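Local coordinates for spike protein S1 (Bat coronavirus HKU9, PDB 5GYQ) that forms the putative receptor-binding domain of the bat coronavirus HKU9 spike, the protein predicted to attach the virion to its host cell by interacting with a receptor, at residues 18-23 with 114-119; 110-115 with 139-144. All blocks are in the same frame, centred on the assembly; numbering follows the deposited sequence.

Overall arrangement
Both contacts lie on the same side of the receptor-binding domain, with centres 11 Å apart. Residues 18-23 come first in the chain, just before strand 23-27. Residues 110-115 carry the chain out of strand 100-111 and overlap 114-119 at Ala114 and Val115, which both contacts share. Residues 139-144 follow helix 130-139 and lead toward strand 146-157. Gln18 of contact 1 also reaches Pro112 of contact 2. Strands 100-111 and 146-157 are antiparallel neighbours in the five-stranded sheet. The excursion between them is probably the external subdomain, as in related betacoronavirus domains. Contact 1 joins its start to the loop before strand 23-27; contact 2 brings its two ends together.

Contact 1. Residues 18-23 with 114-119; sequences QPVVWR and AVANRF
Gln18, Pro19 and Val20 of a core loop meet Ala114, Val115 and Ala116 where the chain leaves the core sheet for what is probably the external subdomain, as in related betacoronavirus receptor-binding domains. One hydrogen bond crosses the contact. The backbone N of Ala114 gives its proton to Gln18 OE1 at 2.7 Å, and the N-H...O angle is 172°. The donor stands above the carbonyl plane of the Gln18 amide. Chi1 of -57° puts Gln18 CG against Ala114 CB at 3.6 Å, and the bend at chi2 turns the amide toward Ala114 N. The amide NE2 bonds to Pro112 O, so both ends of the amide are held by the backbone on each side of Tyr113. This should fix its rotation.

The remaining contacts are apolar or weakly polar. The Pro19 ring meets the carbonyl of Ala114, with CG 3.4 Å from Ala114 O. The same CG lies 3.8 Å from Val115 CG2, and the two side chains cross at about a right angle. Val20 uses both methyl groups. CG1 is directed to Ala114 CB at 4.2 Å, while CG2 meets Ala116 CB, also at 4.2 Å. A short 3-10 turn at Pro19 and Val20 sets out these side chains, and Val21 N closes it on Gln18 O at 2.9 Å.

Asn91 bonds to the backbone N of Ala116 and packs beside Val20 and Val115. Phe87 of helix 86-90 meets Pro19, and Phe132 and Val136 of helix 130-139 meet Ala116. The contact is buried, with side chains of both helices packing on it and Arg70 of strand 63-71 touching Gln18 and Pro19.

Contact 2. Residues 110-115 with 139-144; sequences TAPYAV and AAHYSP. With NAG (2-acetamido-2-deoxy-beta-D-glucopyranose), chain B.
Ala140 sets its methyl group against Ala114, and this small apolar pair is the middle of the contact. The two CB atoms are 3.7 Å apart. Pro112 lies alongside, with its CB 4.3 Å from Ala140 CB. Its CG reaches the edge of the His141 ring, near the ring plane, at 4.3 Å from ND1.

No direct hydrogen bond joins the two segments. A water does this work. It accepts the backbone N-H of Tyr113 at 3.0 Å. Ala140 O and Pro144 O, each 2.8 Å from the water, are both placed to receive a proton from it, though more acceptors are in reach than it has protons. Ser143 OG is a further hydrogen-bonding partner, of undecided direction. The water thus bridges Tyr113 to the turn that follows helix 130-139.

A third group of contacts involves the sugar. With CG anti to the backbone N (chi1 -174°), the Tyr113 ring points away from the turn toward the sugar. The ring has Val115 CG2 over the centre of one face, 3.4 Å above the plane. At its edge, close to the plane, CE2 lies 3.5 Å from O5 of the N-acetylglucosamine. These residues form part of the glycan pocket, in which Thr74 OG1 bonds to the sugar. The Tyr113 hydroxyl bonds to His75 ND1 and to Asn72 N, which holds the far end of the ring.

The contact joins the chain leaving strand 100-111 to the turn between helix 130-139 and strand 146-157. Ala111 pairs with Ser146 there, and the Tyr113 ring packs on Ser146 and Val148 of the second strand. Phe87 of helix 86-90 also touches Tyr113, and helix 130-139 runs straight into the turn.

Contact 1. Residues 18-23 with 114-119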
loop_
_atom_site.group_PDB
_atom_site.type_symbol
_atom_site.label_atom_id
_atom_site.label_comp_id
_atom_site.label_asym_id
_atom_site.label_seq_id
_atom_site.Cartn_x
_atom_site.Cartn_y
_atom_site.Cartn_z
ATOM N N GLN A 18 -2.985 -3.007 10.212
ATOM C CA GLN A 18 -2.255 -4.263 10.176
ATOM C C GLN A 18 -2.398 -4.853 8.778
ATOM O O GLN A 18 -3.438 -4.685 8.141
ATOM C CB GLN A 18 -2.785 -5.230 11.237
ATOM C CG GLN A 18 -2.732 -4.690 12.661
ATOM C CD GLN A 18 -1.313 -4.532 13.182
ATOM O OE1 GLN A 18 -0.365 -5.086 12.624
ATOM N NE2 GLN A 18 -1.161 -3.769 14.259
ATOM N N PRO A 19 -1.352 -5.534 8.290
ATOM C CA PRO A 19 -1.376 -6.070 6.925
ATOM C C PRO A 19 -2.513 -7.061 6.688
ATOM O O PRO A 19 -2.989 -7.173 5.556
ATOM C CB PRO A 19 -0.014 -6.759 6.792
ATOM C CG PRO A 19 0.462 -6.968 8.184
ATOM C CD PRO A 19 -0.085 -5.828 8.977
ATOM N N VAL A 20 -2.952 -7.756 7.734
ATOM C CA VAL A 20 -4.064 -8.689 7.587
ATOM C C VAL A 20 -5.346 -7.937 7.200
ATOM O O VAL A 20 -6.220 -8.492 6.535
ATOM C CB VAL A 20 -4.287 -9.527 8.876
ATOM C CG1 VAL A 20 -4.740 -8.652 10.039
ATOM C CG2 VAL A 20 -5.287 -10.644 8.621
ATOM N N VAL A 21 -5.445 -6.664 7.585
ATOM C CA VAL A 21 -6.588 -5.840 7.183
ATOM C C VAL A 21 -6.161 -4.576 6.432
ATOM O O VAL A 21 -6.623 -3.477 6.743
ATOM C CB VAL A 21 -7.454 -5.431 8.398
ATOM C CG1 VAL A 21 -8.294 -6.601 8.857
ATOM C CG2 VAL A 21 -6.586 -4.910 9.541
ATOM N N TRP A 22 -5.284 -4.739 5.442
ATOM C CA TRP A 22 -4.812 -3.623 4.623
ATOM C C TRP A 22 -5.972 -2.898 3.950
ATOM O O TRP A 22 -7.001 -3.510 3.648
ATOM C CB TRP A 22 -3.821 -4.108 3.561
ATOM C CG TRP A 22 -4.382 -5.111 2.576
ATOM C CD1 TRP A 22 -4.403 -6.470 2.714
ATOM C CD2 TRP A 22 -4.978 -4.832 1.300
ATOM N NE1 TRP A 22 -4.979 -7.052 1.610
ATOM C CE2 TRP A 22 -5.341 -6.068 0.727
ATOM C CE3 TRP A 22 -5.238 -3.658 0.586
ATOM C CZ2 TRP A 22 -5.953 -6.164 -0.520
ATOM C CZ3 TRP A 22 -5.849 -3.756 -0.656
ATOM C CH2 TRP A 22 -6.198 -5.000 -1.195
ATOM N N ARG A 23 -5.813 -1.599 3.707
ATOM C CA ARG A 23 -6.926 -0.825 3.155
ATOM C C ARG A 23 -6.662 -0.294 1.752
ATOM O O ARG A 23 -5.553 0.104 1.425
ATOM C CB ARG A 23 -7.274 0.335 4.088
ATOM C CG ARG A 23 -8.230 -0.054 5.204
ATOM C CD ARG A 23 -7.888 0.664 6.495
ATOM N NE ARG A 23 -9.051 1.295 7.109
ATOM C CZ ARG A 23 -9.089 1.709 8.371
ATOM N NH1 ARG A 23 -8.030 1.543 9.154
ATOM N NH2 ARG A 23 -10.185 2.277 8.855
ATOM N N ALA A 114 0.204 -7.664 13.346
ATOM C CA ALA A 114 -0.772 -8.721 13.095
ATOM C C ALA A 114 -0.649 -9.275 11.683
ATOM O O ALA A 114 -1.128 -8.673 10.722
ATOM C CB ALA A 114 -2.181 -8.209 13.340
ATOM N N VAL A 115 -0.007 -10.433 11.570
ATOM C CA VAL A 115 0.258 -11.048 10.279
ATOM C C VAL A 115 -0.294 -12.466 10.234
ATOM O O VAL A 115 0.077 -13.302 11.053
ATOM C CB VAL A 115 1.769 -11.080 9.977
ATOM C CG1 VAL A 115 2.038 -11.742 8.632
ATOM C CG2 VAL A 115 2.342 -9.677 10.006
ATOM N N ALA A 116 -1.181 -12.736 9.280
ATOM C CA ALA A 116 -1.731 -14.078 9.117
ATOM C C ALA A 116 -0.644 -15.023 8.626
ATOM O O ALA A 116 0.193 -14.639 7.809
ATOM C CB ALA A 116 -2.904 -14.065 8.149
ATOM N N ASN A 117 -0.646 -16.253 9.130
ATOM C CA ASN A 117 0.362 -17.223 8.722
ATOM C C ASN A 117 -0.258 -18.548 8.279
ATOM O O ASN A 117 0.397 -19.587 8.284
ATOM C CB ASN A 117 1.375 -17.450 9.851
ATOM C CG ASN A 117 0.827 -18.309 10.972
ATOM O OD1 ASN A 117 -0.355 -18.241 11.310
ATOM N ND2 ASN A 117 1.692 -19.135 11.551
ATOM N N ARG A 118 -1.527 -18.488 7.887
ATOM C CA ARG A 118 -2.236 -19.639 7.339
ATOM C C ARG A 118 -3.403 -19.148 6.486
ATOM O O ARG A 118 -3.762 -17.968 6.548
ATOM C CB ARG A 118 -2.732 -20.564 8.457
ATOM C CG ARG A 118 -3.644 -19.878 9.458
ATOM C CD ARG A 118 -3.682 -20.612 10.786
ATOM N NE ARG A 118 -4.645 -21.706 10.799
ATOM C CZ ARG A 118 -5.646 -21.810 11.668
ATOM N NH1 ARG A 118 -5.824 -20.888 12.604
ATOM N NH2 ARG A 118 -6.471 -22.844 11.601
ATOM N N PHE A 119 -3.974 -20.056 5.693
ATOM C CA PHE A 119 -5.086 -19.763 4.780
ATOM C C PHE A 119 -4.659 -18.805 3.668
ATOM O O PHE A 119 -4.865 -17.594 3.770
ATOM C CB PHE A 119 -6.293 -19.193 5.538
ATOM C CG PHE A 119 -6.811 -20.094 6.628
ATOM C CD1 PHE A 119 -7.207 -21.394 6.346
ATOM C CD2 PHE A 119 -6.918 -19.637 7.931
ATOM C CE1 PHE A 119 -7.686 -22.221 7.343
ATOM C CE2 PHE A 119 -7.400 -20.462 8.935
ATOM C CZ PHE A 119 -7.784 -21.755 8.639
#

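Contact 2. Residues 110-115 with 139-144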
loop_
_atom_site.group_PDB
_atom_site.type_symbol
_atom_site.label_atom_id
_atom_site.label_comp_id
_atom_site.label_asym_id
_atom_site.label_seq_id
_atom_site.Cartn_x
_atom_site.Cartn_y
_atom_site.Cartn_z
ATOM N N THR A 110 7.518 0.429 17.180
ATOM C CA THR A 110 7.547 -1.017 17.359
ATOM C C THR A 110 6.303 -1.412 18.146
ATOM O O THR A 110 6.126 -1.003 19.293
ATOM C CB THR A 110 8.816 -1.501 18.087
ATOM O OG1 THR A 110 8.524 -1.723 19.470
ATOM C CG2 THR A 110 9.939 -0.486 17.949
ATOM N N ALA A 111 5.441 -2.205 17.520
ATOM C CA ALA A 111 4.103 -2.434 18.057
ATOM C C ALA A 111 3.609 -3.840 17.727
ATOM O O ALA A 111 4.307 -4.588 17.032
ATOM C CB ALA A 111 3.141 -1.378 17.508
ATOM N N PRO A 112 2.424 -4.218 18.248
ATOM C CA PRO A 112 1.780 -5.434 17.751
ATOM C C PRO A 112 1.729 -5.464 16.228
ATOM O O PRO A 112 1.330 -4.488 15.593
ATOM C CB PRO A 112 0.378 -5.350 18.353
ATOM C CG PRO A 112 0.598 -4.674 19.660
ATOM C CD PRO A 112 1.739 -3.699 19.451
ATOM N N TYR A 113 2.152 -6.587 15.664
ATOM C CA TYR A 113 2.265 -6.745 14.226
ATOM C C TYR A 113 1.414 -7.938 13.822
ATOM O O TYR A 113 1.834 -9.088 13.967
ATOM C CB TYR A 113 3.736 -6.930 13.839
ATOM C CG TYR A 113 4.043 -6.966 12.357
ATOM C CD1 TYR A 113 3.429 -6.092 11.469
ATOM C CD2 TYR A 113 4.986 -7.853 11.856
ATOM C CE1 TYR A 113 3.729 -6.122 10.112
ATOM C CE2 TYR A 113 5.295 -7.887 10.512
ATOM C CZ TYR A 113 4.663 -7.024 9.643
ATOM O OH TYR A 113 4.975 -7.066 8.304
ATOM N N ALA A 114 0.204 -7.664 13.346
ATOM C CA ALA A 114 -0.772 -8.721 13.095
ATOM C C ALA A 114 -0.649 -9.275 11.683
ATOM O O ALA A 114 -1.128 -8.673 10.722
ATOM C CB ALA A 114 -2.181 -8.209 13.340
ATOM N N VAL A 115 -0.007 -10.433 11.570
ATOM C CA VAL A 115 0.258 -11.048 10.279
ATOM C C VAL A 115 -0.294 -12.466 10.234
ATOM O O VAL A 115 0.077 -13.302 11.053
ATOM C CB VAL A 115 1.769 -11.080 9.977
ATOM C CG1 VAL A 115 2.038 -11.742 8.632
ATOM C CG2 VAL A 115 2.342 -9.677 10.006
ATOM N N ALA A 139 -3.922 -12.659 18.285
ATOM C CA ALA A 139 -2.650 -13.354 18.439
ATOM C C ALA A 139 -1.481 -12.378 18.413
ATOM O O ALA A 139 -0.454 -12.630 19.038
ATOM C CB ALA A 139 -2.479 -14.408 17.356
ATOM N N ALA A 140 -1.639 -11.270 17.691
ATOM C CA ALA A 140 -0.600 -10.236 17.666
ATOM C C ALA A 140 -0.209 -9.742 19.069
ATOM O O ALA A 140 0.928 -9.321 19.291
ATOM C CB ALA A 140 -1.052 -9.058 16.808
ATOM N N HIS A 141 -1.149 -9.794 20.010
ATOM C CA HIS A 141 -0.905 -9.340 21.379
ATOM C C HIS A 141 0.032 -10.261 22.153
ATOM O O HIS A 141 0.646 -9.847 23.133
ATOM C CB HIS A 141 -2.225 -9.218 22.145
ATOM C CG HIS A 141 -3.153 -8.177 21.596
ATOM N ND1 HIS A 141 -2.709 -7.066 20.918
ATOM C CD2 HIS A 141 -4.505 -8.087 21.633
ATOM C CE1 HIS A 141 -3.750 -6.329 20.556
ATOM N NE2 HIS A 141 -4.847 -6.928 20.977
ATOM N N TYR A 142 0.135 -11.513 21.716
ATOM C CA TYR A 142 0.860 -12.527 22.469
ATOM C C TYR A 142 2.037 -13.073 21.671
ATOM O O TYR A 142 2.472 -14.209 21.865
ATOM C CB TYR A 142 -0.091 -13.654 22.875
ATOM C CG TYR A 142 -1.333 -13.145 23.571
ATOM C CD1 TYR A 142 -2.519 -12.958 22.872
ATOM C CD2 TYR A 142 -1.313 -12.829 24.922
ATOM C CE1 TYR A 142 -3.653 -12.483 23.504
ATOM C CE2 TYR A 142 -2.440 -12.355 25.562
ATOM C CZ TYR A 142 -3.607 -12.184 24.851
ATOM O OH TYR A 142 -4.728 -11.708 25.491
ATOM N N SER A 143 2.539 -12.243 20.766
ATOM C CA SER A 143 3.704 -12.571 19.959
ATOM C C SER A 143 4.630 -11.357 19.959
ATOM O O SER A 143 4.185 -10.257 20.290
ATOM C CB SER A 143 3.285 -12.957 18.537
ATOM O OG SER A 143 2.618 -11.887 17.898
ATOM N N PRO A 144 5.918 -11.548 19.614
ATOM C CA PRO A 144 6.860 -10.421 19.621
ATOM C C PRO A 144 6.348 -9.219 18.840
ATOM O O PRO A 144 5.790 -9.383 17.754
ATOM C CB PRO A 144 8.108 -11.001 18.950
ATOM C CG PRO A 144 8.040 -12.452 19.220
ATOM C CD PRO A 144 6.582 -12.815 19.255
HETATM C C1 NAG B . 8.806 -9.525 11.008
HETATM C C2 NAG B . 10.049 -10.002 11.724
HETATM C C3 NAG B . 10.233 -11.494 11.495
HETATM C C4 NAG B . 8.977 -12.253 11.916
HETATM C C5 NAG B . 7.710 -11.621 11.330
HETATM C C6 NAG B . 6.447 -12.175 11.949
HETATM C C7 NAG B . 11.787 -8.305 12.057
HETATM C C8 NAG B . 12.996 -7.635 11.478
HETATM N N2 NAG B . 11.226 -9.260 11.303
HETATM O O3 NAG B . 11.357 -11.923 12.252
HETATM O O4 NAG B . 9.007 -13.587 11.414
HETATM O O5 NAG B . 7.676 -10.199 11.534
HETATM O O6 NAG B . 5.284 -11.634 11.339
HETATM O O7 NAG B . 11.332 -7.998 13.155
HETATM O O HOH W 1 3.028 -8.846 17.487
#